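Local coordinates for protein heme oxygenase 1 (Synechocystis sp., PDB 1WE1) that binds heme and probably opens its ring with oxygen and reductase electrons, giving biliverdin, carbon monoxide and free iron for making the photosynthetic antenna pigments, at residues A[4-9]-A[174-179]; A[61-66]-A[115-120]; A[103-108]-A[196-201]; A[123-128]-A[190-195]. All blocks are in the same frame, centred on the assembly; numbering follows the deposited sequence.

Contact 1. Residues A[4-9]-A[174-179]; sequences NLASQL and AMNDLP
L5, A6 and L9, from the start of helix 5-12, close over M175 at the end of helix 164-176, and this greasy side is the dense half of the contact. The M175 chain bends at its last torsion, chi3 -74°, which brings its methyl group against A6, with CE 4.1 Å from A6 CB. Its sulfur meets L9 side on, SD lying 3.8 Å from L9 CD1. L5 crosses M175 at about a right angle and parts its two methyl groups: one branch faces M175, while CD2 reaches 3.7 Å from CD2 of L178. A flexible, unbranched methionine suits a place where it must follow the small A6 and two leucines at once. Replacing L5 with an alanine would probably leave a gap against M175 and L178 and free both side chains to shift.

The other side is polar and more open to solvent. N4 and S7 are exposed, and N4 OD1 accepts a bond from Q8 NE2 at 3.1 Å, tying the first turn to itself. N176 leans its amide on the A6 methyl, OD1 and ND2 each 3.1 Å from A6 CB, at the helix start, where amide hydrogens lack helical partners. Its OD1 takes the A6 N-H in a weak bond of 3.4 Å, bent to 135°. Apolar burial therefore supplies most of the hold, with one weak polar link, from the N176 amide, beside it.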
# COMPACT_ATOMS: atom_id res chain seq x y z
N ASN A 4 16.25 -6.10 16.12
CA ASN A 4 14.89 -6.66 16.18
C ASN A 4 13.75 -5.65 15.87
O ASN A 4 12.71 -5.61 16.53
CB ASN A 4 14.68 -7.36 17.55
CG ASN A 4 13.70 -6.64 18.48
OD1 ASN A 4 13.87 -5.46 18.80
ND2 ASN A 4 12.68 -7.35 18.93
N LEU A 5 13.95 -4.87 14.81
CA LEU A 5 12.95 -3.87 14.42
C LEU A 5 11.58 -4.47 14.09
O LEU A 5 10.56 -3.80 14.23
CB LEU A 5 13.48 -3.02 13.24
CG LEU A 5 13.76 -3.63 11.87
CD1 LEU A 5 12.46 -4.07 11.23
CD2 LEU A 5 14.43 -2.60 10.98
N ALA A 6 11.56 -5.72 13.67
CA ALA A 6 10.30 -6.39 13.33
C ALA A 6 9.22 -6.14 14.38
O ALA A 6 8.08 -5.80 14.05
CB ALA A 6 10.53 -7.88 13.16
N SER A 7 9.58 -6.30 15.65
CA SER A 7 8.63 -6.09 16.74
C SER A 7 8.49 -4.61 17.07
O SER A 7 7.45 -4.17 17.57
CB SER A 7 9.07 -6.87 17.98
OG SER A 7 9.01 -8.26 17.72
N GLN A 8 9.54 -3.85 16.80
CA GLN A 8 9.51 -2.42 17.06
C GLN A 8 8.57 -1.73 16.07
O GLN A 8 7.82 -0.83 16.43
CB GLN A 8 10.93 -1.85 16.99
CG GLN A 8 11.82 -2.37 18.12
CD GLN A 8 13.17 -1.68 18.18
OE1 GLN A 8 13.26 -0.46 18.26
NE2 GLN A 8 14.24 -2.48 18.13
N LEU A 9 8.60 -2.16 14.81
CA LEU A 9 7.70 -1.58 13.82
C LEU A 9 6.28 -1.99 14.15
O LEU A 9 5.38 -1.16 14.17
CB LEU A 9 8.07 -2.04 12.40
CG LEU A 9 9.20 -1.22 11.78
CD1 LEU A 9 9.71 -1.90 10.53
CD2 LEU A 9 8.70 0.18 11.47
N ALA A 174 14.19 -11.26 8.10
CA ALA A 174 15.08 -10.41 7.32
C ALA A 174 15.30 -9.08 8.04
O ALA A 174 16.43 -8.62 8.16
CB ALA A 174 14.49 -10.17 5.94
N MET A 175 14.22 -8.48 8.52
CA MET A 175 14.32 -7.22 9.24
C MET A 175 15.12 -7.35 10.54
O MET A 175 15.91 -6.47 10.87
CB MET A 175 12.92 -6.68 9.56
CG MET A 175 12.13 -6.20 8.36
SD MET A 175 10.73 -5.15 8.84
CE MET A 175 9.59 -6.37 9.52
N ASN A 176 14.90 -8.45 11.26
CA ASN A 176 15.58 -8.70 12.52
C ASN A 176 17.07 -9.01 12.39
O ASN A 176 17.78 -9.10 13.40
CB ASN A 176 14.89 -9.85 13.26
CG ASN A 176 13.48 -9.49 13.70
OD1 ASN A 176 13.27 -8.51 14.42
ND2 ASN A 176 12.51 -10.27 13.25
N ASP A 177 17.54 -9.18 11.16
CA ASP A 177 18.95 -9.45 10.92
C ASP A 177 19.59 -8.28 10.18
O ASP A 177 20.60 -8.43 9.49
CB ASP A 177 19.15 -10.73 10.09
CG ASP A 177 18.52 -11.95 10.74
OD1 ASP A 177 18.54 -12.05 11.99
OD2 ASP A 177 18.01 -12.83 10.00
N LEU A 178 18.99 -7.10 10.33
CA LEU A 178 19.49 -5.89 9.67
C LEU A 178 20.63 -5.23 10.43
O LEU A 178 20.53 -5.00 11.64
CB LEU A 178 18.35 -4.89 9.48
CG LEU A 178 17.74 -4.76 8.08
CD1 LEU A 178 17.52 -6.13 7.46
CD2 LEU A 178 16.44 -3.99 8.18
N PRO A 179 21.73 -4.91 9.73
CA PRO A 179 22.92 -4.26 10.30
C PRO A 179 22.70 -2.79 10.65
O PRO A 179 23.31 -1.90 10.04
CB PRO A 179 23.96 -4.45 9.21
CG PRO A 179 23.15 -4.41 7.95
CD PRO A 179 21.95 -5.26 8.32

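Contact 2. Residues A[61-66]-A[115-120]; sequences KDHPIL and TAPELL
The backbones of L66 and E118 come closest, 6.7 Å apart at their CA atoms, where an irregular loop passes the short 3-10 turn 117-119. L66 does most of the work. Its CD2 methyl lies 3.8 Å from P117 CB and 4.1 Å from CD2 of L120, whose side chain it crosses at about a right angle; the same methyl also rests against the carbonyl oxygen of P117. A branched leucine suits this place because its two methyl groups can touch P117 and L120 at once, while proline helps fix the shape of the turn that it opens.

Two other residues of the loop touch more lightly. I65 stretches its chain straight out (chi2 178°), so that CD1 arrives 4.0 Å from CB of E118. Only the aliphatic root of that glutamate meets the loop: its carboxylate goes elsewhere, into a salt bridge with R187. H63 brings NE2 to 4.2 Å from CG of P117, the two side chains crossing at about a right angle. Within its own loop the imidazole is sandwiched, with L66 CD2 over one face and P64 CD over the other, both toward the rim. Its ND1 accepts the L66 N-H at 3.2 Å and 149°, which holds the ring and steadies the bend that delivers L66.

Loop 61-66 connects helix 36-59 with helix 77-88, and the turn connects helix 100-115 with helix 120-146. F60 packs on both L66 and P117, V112 of helix 100-115 packs on L120, and R187 links the turn to helix 182-205.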
# COMPACT_ATOMS: atom_id res chain seq x y z
N LYS A 61 19.58 -3.26 -4.73
CA LYS A 61 19.47 -4.70 -4.58
C LYS A 61 20.69 -5.27 -3.84
O LYS A 61 20.58 -6.28 -3.14
CB LYS A 61 19.32 -5.39 -5.94
CG LYS A 61 20.47 -5.14 -6.88
CD LYS A 61 20.47 -6.10 -8.07
CE LYS A 61 19.26 -5.92 -8.98
NZ LYS A 61 18.01 -6.43 -8.35
N ASP A 62 21.83 -4.60 -3.99
CA ASP A 62 23.08 -5.04 -3.36
C ASP A 62 23.62 -4.08 -2.30
O ASP A 62 24.81 -4.12 -1.97
CB ASP A 62 24.14 -5.28 -4.43
CG ASP A 62 23.70 -4.79 -5.80
OD1 ASP A 62 23.17 -3.65 -5.87
OD2 ASP A 62 23.87 -5.53 -6.79
N HIS A 63 22.75 -3.21 -1.78
CA HIS A 63 23.13 -2.24 -0.76
C HIS A 63 23.31 -2.97 0.58
O HIS A 63 22.62 -3.94 0.87
CB HIS A 63 22.05 -1.16 -0.68
CG HIS A 63 22.21 -0.19 0.45
ND1 HIS A 63 21.70 -0.43 1.71
CD2 HIS A 63 22.77 1.04 0.50
CE1 HIS A 63 21.94 0.61 2.49
NE2 HIS A 63 22.59 1.52 1.78
N PRO A 64 24.26 -2.51 1.41
CA PRO A 64 24.54 -3.12 2.72
C PRO A 64 23.32 -3.43 3.58
O PRO A 64 23.30 -4.43 4.31
CB PRO A 64 25.47 -2.10 3.36
CG PRO A 64 26.28 -1.64 2.19
CD PRO A 64 25.22 -1.43 1.13
N ILE A 65 22.30 -2.58 3.51
CA ILE A 65 21.08 -2.77 4.29
C ILE A 65 19.90 -3.28 3.48
O ILE A 65 19.42 -4.39 3.72
CB ILE A 65 20.67 -1.47 5.01
CG1 ILE A 65 21.71 -1.13 6.08
CG2 ILE A 65 19.28 -1.63 5.64
CD1 ILE A 65 21.41 0.17 6.83
N LEU A 66 19.43 -2.48 2.53
CA LEU A 66 18.28 -2.84 1.70
C LEU A 66 18.30 -4.22 1.03
O LEU A 66 17.25 -4.84 0.84
CB LEU A 66 18.05 -1.76 0.62
CG LEU A 66 17.25 -0.49 1.00
CD1 LEU A 66 16.77 -0.55 2.44
CD2 LEU A 66 18.11 0.73 0.78
N THR A 115 18.87 10.57 0.33
CA THR A 115 19.60 10.94 1.53
C THR A 115 19.56 9.93 2.69
O THR A 115 20.43 9.95 3.55
CB THR A 115 19.11 12.30 2.05
OG1 THR A 115 17.74 12.20 2.45
CG2 THR A 115 19.22 13.36 0.95
N ALA A 116 18.57 9.05 2.71
CA ALA A 116 18.46 8.06 3.78
C ALA A 116 17.89 6.73 3.31
O ALA A 116 16.91 6.24 3.87
CB ALA A 116 17.61 8.62 4.91
N PRO A 117 18.50 6.11 2.30
CA PRO A 117 18.02 4.83 1.77
C PRO A 117 17.55 3.81 2.80
O PRO A 117 16.72 2.95 2.49
CB PRO A 117 19.22 4.32 0.96
CG PRO A 117 20.38 5.03 1.56
CD PRO A 117 19.83 6.41 1.75
N GLU A 118 18.07 3.90 4.02
CA GLU A 118 17.64 2.93 5.03
C GLU A 118 16.20 3.15 5.46
O GLU A 118 15.54 2.22 5.92
CB GLU A 118 18.58 2.93 6.26
CG GLU A 118 18.57 4.19 7.13
CD GLU A 118 19.28 5.37 6.49
OE1 GLU A 118 20.03 5.18 5.50
OE2 GLU A 118 19.09 6.51 6.98
N LEU A 119 15.70 4.37 5.29
CA LEU A 119 14.31 4.67 5.65
C LEU A 119 13.34 3.95 4.70
O LEU A 119 12.14 3.86 4.96
CB LEU A 119 14.08 6.19 5.62
CG LEU A 119 14.84 6.93 6.73
CD1 LEU A 119 14.44 8.40 6.76
CD2 LEU A 119 14.53 6.27 8.07
N LEU A 120 13.88 3.44 3.60
CA LEU A 120 13.11 2.71 2.61
C LEU A 120 12.55 1.41 3.20
O LEU A 120 11.60 0.84 2.67
CB LEU A 120 14.00 2.37 1.41
CG LEU A 120 13.74 3.04 0.06
CD1 LEU A 120 13.20 4.44 0.22
CD2 LEU A 120 15.05 3.04 -0.71

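Contact 3. Residues A[103-108]-A[196-201]; sequences QAYVDR and FAMNMK. With HEM (protoporphyrin IX containing Fe), chain H.
The ring of Y105 is met from two directions by consecutive residues of helix 196-201: M198 over a face, N199 at the edge. CB of M198 sits 4.2 Å from the centroid of the Y105 ring and only 17° off the normal, a CH-pi contact. The M198 sulfur, SD, follows obliquely, 4.8 Å from the Y105 ring centroid, in a Met-aromatic contact, before a bend at chi3 turns CE back to 3.7 Å from CG of R108. A long, polarisable methionine thus covers both an aromatic ring and the aliphatic part of an arginine, whose guanidinium goes on to E191 and D194.

N199 stands its amide at 90° to the tyrosine ring. From there ND2 donates to Y105 OH at 3.1 Å, the bond bent to 141°; the same nitrogen also bonds to A195 O, while OD1 receives a weak bond from R127. On the heme side, CB of N199 lies 3.7 Å from CBB of the vinyl group, and F196 lays its ring face against methyl CMB. With its polar amide so held, N199 can offer hydrocarbon to the porphyrin, and Y105, from the nearly antiparallel helix 100-115, probably helps, as a second-shell residue, to position N199 in the pocket wall.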
# COMPACT_ATOMS: atom_id res chain seq x y z
N GLN A 103 1.11 12.33 -4.96
CA GLN A 103 2.37 12.89 -5.43
C GLN A 103 3.30 13.12 -4.24
O GLN A 103 4.50 12.85 -4.32
CB GLN A 103 2.14 14.21 -6.17
CG GLN A 103 3.40 14.83 -6.76
CD GLN A 103 4.08 13.94 -7.79
OE1 GLN A 103 3.55 13.71 -8.88
NE2 GLN A 103 5.27 13.43 -7.45
N ALA A 104 2.74 13.61 -3.14
CA ALA A 104 3.52 13.85 -1.94
C ALA A 104 4.11 12.50 -1.49
O ALA A 104 5.27 12.42 -1.08
CB ALA A 104 2.64 14.44 -0.83
N TYR A 105 3.31 11.45 -1.58
CA TYR A 105 3.76 10.13 -1.21
C TYR A 105 4.98 9.77 -2.06
O TYR A 105 6.05 9.48 -1.53
CB TYR A 105 2.64 9.11 -1.44
CG TYR A 105 2.77 7.83 -0.64
CD1 TYR A 105 4.02 7.32 -0.27
CD2 TYR A 105 1.63 7.11 -0.26
CE1 TYR A 105 4.13 6.11 0.45
CE2 TYR A 105 1.73 5.91 0.45
CZ TYR A 105 2.98 5.42 0.80
OH TYR A 105 3.07 4.22 1.47
N VAL A 106 4.81 9.78 -3.38
CA VAL A 106 5.89 9.47 -4.31
C VAL A 106 7.11 10.33 -4.05
O VAL A 106 8.25 9.85 -4.12
CB VAL A 106 5.45 9.71 -5.79
CG1 VAL A 106 6.67 9.79 -6.71
CG2 VAL A 106 4.54 8.61 -6.24
N ASP A 107 6.86 11.60 -3.76
CA ASP A 107 7.92 12.57 -3.48
C ASP A 107 8.77 12.13 -2.28
O ASP A 107 9.99 12.19 -2.33
CB ASP A 107 7.32 13.96 -3.23
CG ASP A 107 6.91 14.67 -4.52
OD1 ASP A 107 6.25 15.72 -4.42
OD2 ASP A 107 7.24 14.19 -5.62
N ARG A 108 8.11 11.70 -1.21
CA ARG A 108 8.84 11.26 -0.03
C ARG A 108 9.72 10.04 -0.32
O ARG A 108 10.86 9.98 0.12
CB ARG A 108 7.87 10.93 1.11
CG ARG A 108 8.56 10.21 2.28
CD ARG A 108 9.65 11.08 2.88
NE ARG A 108 9.09 12.28 3.47
CZ ARG A 108 8.60 12.36 4.70
NH1 ARG A 108 8.08 13.51 5.13
NH2 ARG A 108 8.65 11.32 5.52
N PHE A 196 2.15 5.79 6.98
CA PHE A 196 0.75 5.52 7.29
C PHE A 196 -0.07 6.78 7.06
O PHE A 196 -1.12 6.74 6.43
CB PHE A 196 0.58 5.09 8.75
CG PHE A 196 0.56 3.61 8.96
CD1 PHE A 196 1.75 2.88 8.97
CD2 PHE A 196 -0.63 2.94 9.16
CE1 PHE A 196 1.74 1.51 9.19
CE2 PHE A 196 -0.65 1.56 9.37
CZ PHE A 196 0.54 0.85 9.39
N ALA A 197 0.42 7.91 7.58
CA ALA A 197 -0.28 9.16 7.44
C ALA A 197 -0.47 9.50 5.96
O ALA A 197 -1.51 10.03 5.57
CB ALA A 197 0.47 10.27 8.14
N MET A 198 0.53 9.19 5.14
CA MET A 198 0.44 9.47 3.72
C MET A 198 -0.62 8.61 3.00
O MET A 198 -1.21 9.04 2.01
CB MET A 198 1.80 9.30 3.07
CG MET A 198 2.77 10.34 3.55
SD MET A 198 4.35 10.32 2.70
CE MET A 198 5.28 9.14 3.74
N ASN A 199 -0.84 7.41 3.51
CA ASN A 199 -1.85 6.53 2.94
C ASN A 199 -3.19 7.10 3.35
O ASN A 199 -4.11 7.22 2.55
CB ASN A 199 -1.69 5.11 3.49
CG ASN A 199 -0.61 4.35 2.78
OD1 ASN A 199 -0.82 3.82 1.70
ND2 ASN A 199 0.58 4.31 3.37
N MET A 200 -3.28 7.47 4.62
CA MET A 200 -4.49 8.03 5.16
C MET A 200 -4.91 9.30 4.44
O MET A 200 -6.11 9.56 4.28
CB MET A 200 -4.32 8.28 6.65
CG MET A 200 -4.16 7.01 7.47
SD MET A 200 -4.52 7.25 9.22
CE MET A 200 -2.86 7.54 9.89
N LYS A 201 -3.95 10.09 3.98
CA LYS A 201 -4.31 11.32 3.29
C LYS A 201 -4.91 11.02 1.91
O LYS A 201 -5.79 11.73 1.44
CB LYS A 201 -3.10 12.25 3.18
CG LYS A 201 -3.52 13.68 2.84
CD LYS A 201 -2.42 14.71 3.08
CE LYS A 201 -2.94 16.11 2.74
NZ LYS A 201 -2.06 17.20 3.25
CHA HEM H . -1.34 -5.76 9.50
CHB HEM H . -0.31 -1.84 6.85
CHC HEM H . -5.05 -0.81 6.83
CHD HEM H . -5.96 -5.36 8.04
C1A HEM H . -0.59 -4.72 8.90
C2A HEM H . 0.85 -4.55 8.95
C3A HEM H . 1.14 -3.42 8.24
C4A HEM H . -0.14 -2.93 7.70
CMA HEM H . 2.47 -2.77 8.01
CAA HEM H . 1.84 -5.50 9.61
CBA HEM H . 1.92 -5.41 11.15
CGA HEM H . 2.86 -6.29 11.74
O1A HEM H . 3.99 -5.76 12.10
O2A HEM H . 2.65 -7.51 11.91
C1B HEM H . -1.53 -1.18 6.63
C2B HEM H . -1.66 0.14 6.02
C3B HEM H . -2.99 0.41 5.96
C4B HEM H . -3.66 -0.72 6.61
CMB HEM H . -0.50 0.98 5.54
CAB HEM H . -3.71 1.58 5.32
CBB HEM H . -3.40 2.96 5.97
C1C HEM H . -5.73 -1.98 7.07
C2C HEM H . -7.16 -2.17 6.93
C3C HEM H . -7.42 -3.37 7.49
C4C HEM H . -6.15 -4.03 7.69
CMC HEM H . -8.11 -1.19 6.26
CAC HEM H . -8.79 -3.94 7.88
CBC HEM H . -9.40 -4.75 6.71
C1D HEM H . -4.76 -5.91 8.54
C2D HEM H . -4.65 -7.25 9.12
C3D HEM H . -3.35 -7.38 9.48
C4D HEM H . -2.68 -6.09 9.18
CMD HEM H . -5.80 -8.19 9.24
CAD HEM H . -2.62 -8.55 10.09
CBD HEM H . -2.52 -8.46 11.68
CGD HEM H . -1.62 -9.39 12.24
O1D HEM H . -0.47 -9.59 11.68
O2D HEM H . -1.92 -10.02 13.29
NA HEM H . -1.18 -3.72 8.16
NB HEM H . -2.75 -1.69 6.98
NC HEM H . -5.11 -3.16 7.51
ND HEM H . -3.53 -5.25 8.56
FE HEM H . -3.14 -3.46 7.82
O HOH W 1 -2.88 -4.24 6.22

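Contact 4. Residues A[123-128]-A[190-195]; sequences HSYTRY and DEANDA. With HEM (protoporphyrin IX containing Fe), chain H.
H123 and A195 meet where the local axes of segments 123-128 and 190-195 pass 8.9 Å apart and cross at -43°. H123 has the most surface buried by the contact. With CG beside the backbone N and anti to the carbonyl carbon, its imidazole tips toward the partner helix, and CE1 comes to 3.7 Å from the A195 methyl, CB. NE2 donates to OE1 of E191 at 3.2 Å, reaching the oxygen on its anti side with the ring and carboxylate planes 77° apart; the bond is bent to 139°. That oxygen also has R108 as its salt-bridge partner, so the buried carboxylate is probably kept ionised. An asparagine in place of H123 would probably fall short of E191, leaving the carboxylate without this donor and uncovering the A195 methyl.

A195, being small, lets the imidazole and T126 both come against its methyl. T126 lies beside it, OG1 3.8 Å from A195 CB and bonded to A122 O of its own helix, while its other branch, CG2, is 3.5 Å from heme methyl CMB. The residue before it, Y125, donates its hydroxyl, OH, to heme O1A at 2.7 Å and covers methyl CMA with its ring face.

Helix 120-146, the distal helix of the heme oxygenase fold, thus packs along its flank against helix 182-205, with Y105 and R108 of helix 100-115 and M53 of helix 36-59 also packing on H123.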
# COMPACT_ATOMS: atom_id res chain seq x y z
N HIS A 123 9.07 2.08 4.38
CA HIS A 123 8.12 2.11 3.28
C HIS A 123 7.80 0.71 2.78
O HIS A 123 6.64 0.39 2.50
CB HIS A 123 8.67 2.98 2.16
CG HIS A 123 8.48 4.44 2.42
ND1 HIS A 123 7.23 5.02 2.48
CD2 HIS A 123 9.36 5.42 2.72
CE1 HIS A 123 7.35 6.29 2.81
NE2 HIS A 123 8.64 6.56 2.97
N SER A 124 8.83 -0.13 2.67
CA SER A 124 8.65 -1.52 2.26
C SER A 124 7.77 -2.19 3.32
O SER A 124 6.85 -2.93 3.00
CB SER A 124 10.01 -2.23 2.18
OG SER A 124 9.86 -3.64 2.10
N TYR A 125 8.06 -1.90 4.58
CA TYR A 125 7.31 -2.48 5.66
C TYR A 125 5.86 -2.05 5.57
O TYR A 125 4.97 -2.89 5.44
CB TYR A 125 7.89 -2.08 7.03
CG TYR A 125 6.97 -2.40 8.20
CD1 TYR A 125 6.74 -3.73 8.60
CD2 TYR A 125 6.28 -1.39 8.87
CE1 TYR A 125 5.83 -4.03 9.62
CE2 TYR A 125 5.37 -1.67 9.88
CZ TYR A 125 5.15 -2.99 10.25
OH TYR A 125 4.23 -3.25 11.23
N THR A 126 5.61 -0.74 5.61
CA THR A 126 4.25 -0.21 5.57
C THR A 126 3.36 -0.74 4.44
O THR A 126 2.20 -1.02 4.66
CB THR A 126 4.26 1.32 5.53
OG1 THR A 126 4.91 1.80 6.72
CG2 THR A 126 2.84 1.86 5.51
N ARG A 127 3.90 -0.89 3.23
CA ARG A 127 3.09 -1.40 2.13
C ARG A 127 3.10 -2.93 2.03
O ARG A 127 2.10 -3.59 2.34
CB ARG A 127 3.55 -0.80 0.79
CG ARG A 127 3.15 0.67 0.58
CD ARG A 127 1.70 0.95 1.02
NE ARG A 127 0.74 0.01 0.43
CZ ARG A 127 -0.57 0.05 0.62
NH1 ARG A 127 -1.12 0.98 1.38
NH2 ARG A 127 -1.36 -0.85 0.02
N TYR A 128 4.22 -3.50 1.62
CA TYR A 128 4.34 -4.95 1.48
C TYR A 128 3.92 -5.82 2.67
O TYR A 128 3.15 -6.76 2.48
CB TYR A 128 5.77 -5.31 1.09
CG TYR A 128 6.21 -4.66 -0.20
CD1 TYR A 128 5.50 -4.85 -1.37
CD2 TYR A 128 7.34 -3.85 -0.24
CE1 TYR A 128 5.89 -4.25 -2.56
CE2 TYR A 128 7.74 -3.24 -1.43
CZ TYR A 128 7.00 -3.45 -2.58
OH TYR A 128 7.38 -2.85 -3.75
N ASP A 190 9.73 5.83 13.06
CA ASP A 190 9.07 7.11 12.86
C ASP A 190 8.65 7.31 11.40
O ASP A 190 7.57 7.82 11.13
CB ASP A 190 9.97 8.25 13.32
CG ASP A 190 10.01 8.38 14.83
OD1 ASP A 190 10.86 9.14 15.35
OD2 ASP A 190 9.17 7.71 15.50
N GLU A 191 9.49 6.87 10.47
CA GLU A 191 9.18 7.00 9.05
C GLU A 191 7.95 6.16 8.69
O GLU A 191 7.14 6.56 7.85
CB GLU A 191 10.39 6.57 8.21
CG GLU A 191 10.23 6.78 6.70
CD GLU A 191 10.13 8.25 6.31
OE1 GLU A 191 9.93 8.53 5.11
OE2 GLU A 191 10.26 9.11 7.19
N ALA A 192 7.81 5.00 9.33
CA ALA A 192 6.68 4.13 9.08
C ALA A 192 5.37 4.85 9.44
O ALA A 192 4.40 4.81 8.69
CB ALA A 192 6.82 2.85 9.88
N ASN A 193 5.35 5.50 10.60
CA ASN A 193 4.17 6.23 11.03
C ASN A 193 3.91 7.39 10.06
O ASN A 193 2.77 7.86 9.92
CB ASN A 193 4.35 6.76 12.46
CG ASN A 193 4.13 5.68 13.51
OD1 ASN A 193 3.01 5.20 13.69
ND2 ASN A 193 5.20 5.29 14.19
N ASP A 194 4.96 7.84 9.38
CA ASP A 194 4.82 8.91 8.41
C ASP A 194 4.09 8.35 7.19
O ASP A 194 3.12 8.94 6.71
CB ASP A 194 6.20 9.44 7.97
CG ASP A 194 6.70 10.57 8.86
OD1 ASP A 194 6.81 10.38 10.09
OD2 ASP A 194 7.00 11.66 8.32
N ALA A 195 4.56 7.20 6.70
CA ALA A 195 3.95 6.56 5.54
C ALA A 195 2.47 6.28 5.80
O ALA A 195 1.64 6.52 4.93
CB ALA A 195 4.68 5.27 5.21
CHA HEM H . -1.34 -5.76 9.50
CHB HEM H . -0.31 -1.84 6.85
CHC HEM H . -5.05 -0.81 6.83
CHD HEM H . -5.96 -5.36 8.04
C1A HEM H . -0.59 -4.72 8.90
C2A HEM H . 0.85 -4.55 8.95
C3A HEM H . 1.14 -3.42 8.24
C4A HEM H . -0.14 -2.93 7.70
CMA HEM H . 2.47 -2.77 8.01
CAA HEM H . 1.84 -5.50 9.61
CBA HEM H . 1.92 -5.41 11.15
CGA HEM H . 2.86 -6.29 11.74
O1A HEM H . 3.99 -5.76 12.10
O2A HEM H . 2.65 -7.51 11.91
C1B HEM H . -1.53 -1.18 6.63
C2B HEM H . -1.66 0.14 6.02
C3B HEM H . -2.99 0.41 5.96
C4B HEM H . -3.66 -0.72 6.61
CMB HEM H . -0.50 0.98 5.54
CAB HEM H . -3.71 1.58 5.32
CBB HEM H . -3.40 2.96 5.97
C1C HEM H . -5.73 -1.98 7.07
C2C HEM H . -7.16 -2.17 6.93
C3C HEM H . -7.42 -3.37 7.49
C4C HEM H . -6.15 -4.03 7.69
CMC HEM H . -8.11 -1.19 6.26
CAC HEM H . -8.79 -3.94 7.88
CBC HEM H . -9.40 -4.75 6.71
C1D HEM H . -4.76 -5.91 8.54
C2D HEM H . -4.65 -7.25 9.12
C3D HEM H . -3.35 -7.38 9.48
C4D HEM H . -2.68 -6.09 9.18
CMD HEM H . -5.80 -8.19 9.24
CAD HEM H . -2.62 -8.55 10.09
CBD HEM H . -2.52 -8.46 11.68
CGD HEM H . -1.62 -9.39 12.24
O1D HEM H . -0.47 -9.59 11.68
O2D HEM H . -1.92 -10.02 13.29
NA HEM H . -1.18 -3.72 8.16
NB HEM H . -2.75 -1.69 6.98
NC HEM H . -5.11 -3.16 7.51
ND HEM H . -3.53 -5.25 8.56
FE HEM H . -3.14 -3.46 7.82
O HOH W 1 -2.88 -4.24 6.22

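Contacts 3 and 4 lie near the middle of this all-helical protein, 10 Å between centres, and share helix 182-205; the salt bridges from R108 to E191 and D194 join them. Contacts 1 and 2 lie farther out, 19 to 20 Å from the chain centre, their own centres 14 Å apart, and meet through P179 and I65. L9 packs on Y125 and A192, so contact 1 adjoins contact 4, centres 13 Å apart. Along the chain, contact 2 is nested within contact 1 and contact 4 within contact 3, whereas contact 1 interlaces with both 3 and 4. Contacts 3 and 4 thus wall the heme pocket, contact 1 adjoins it and contact 2 ties two loops farther out.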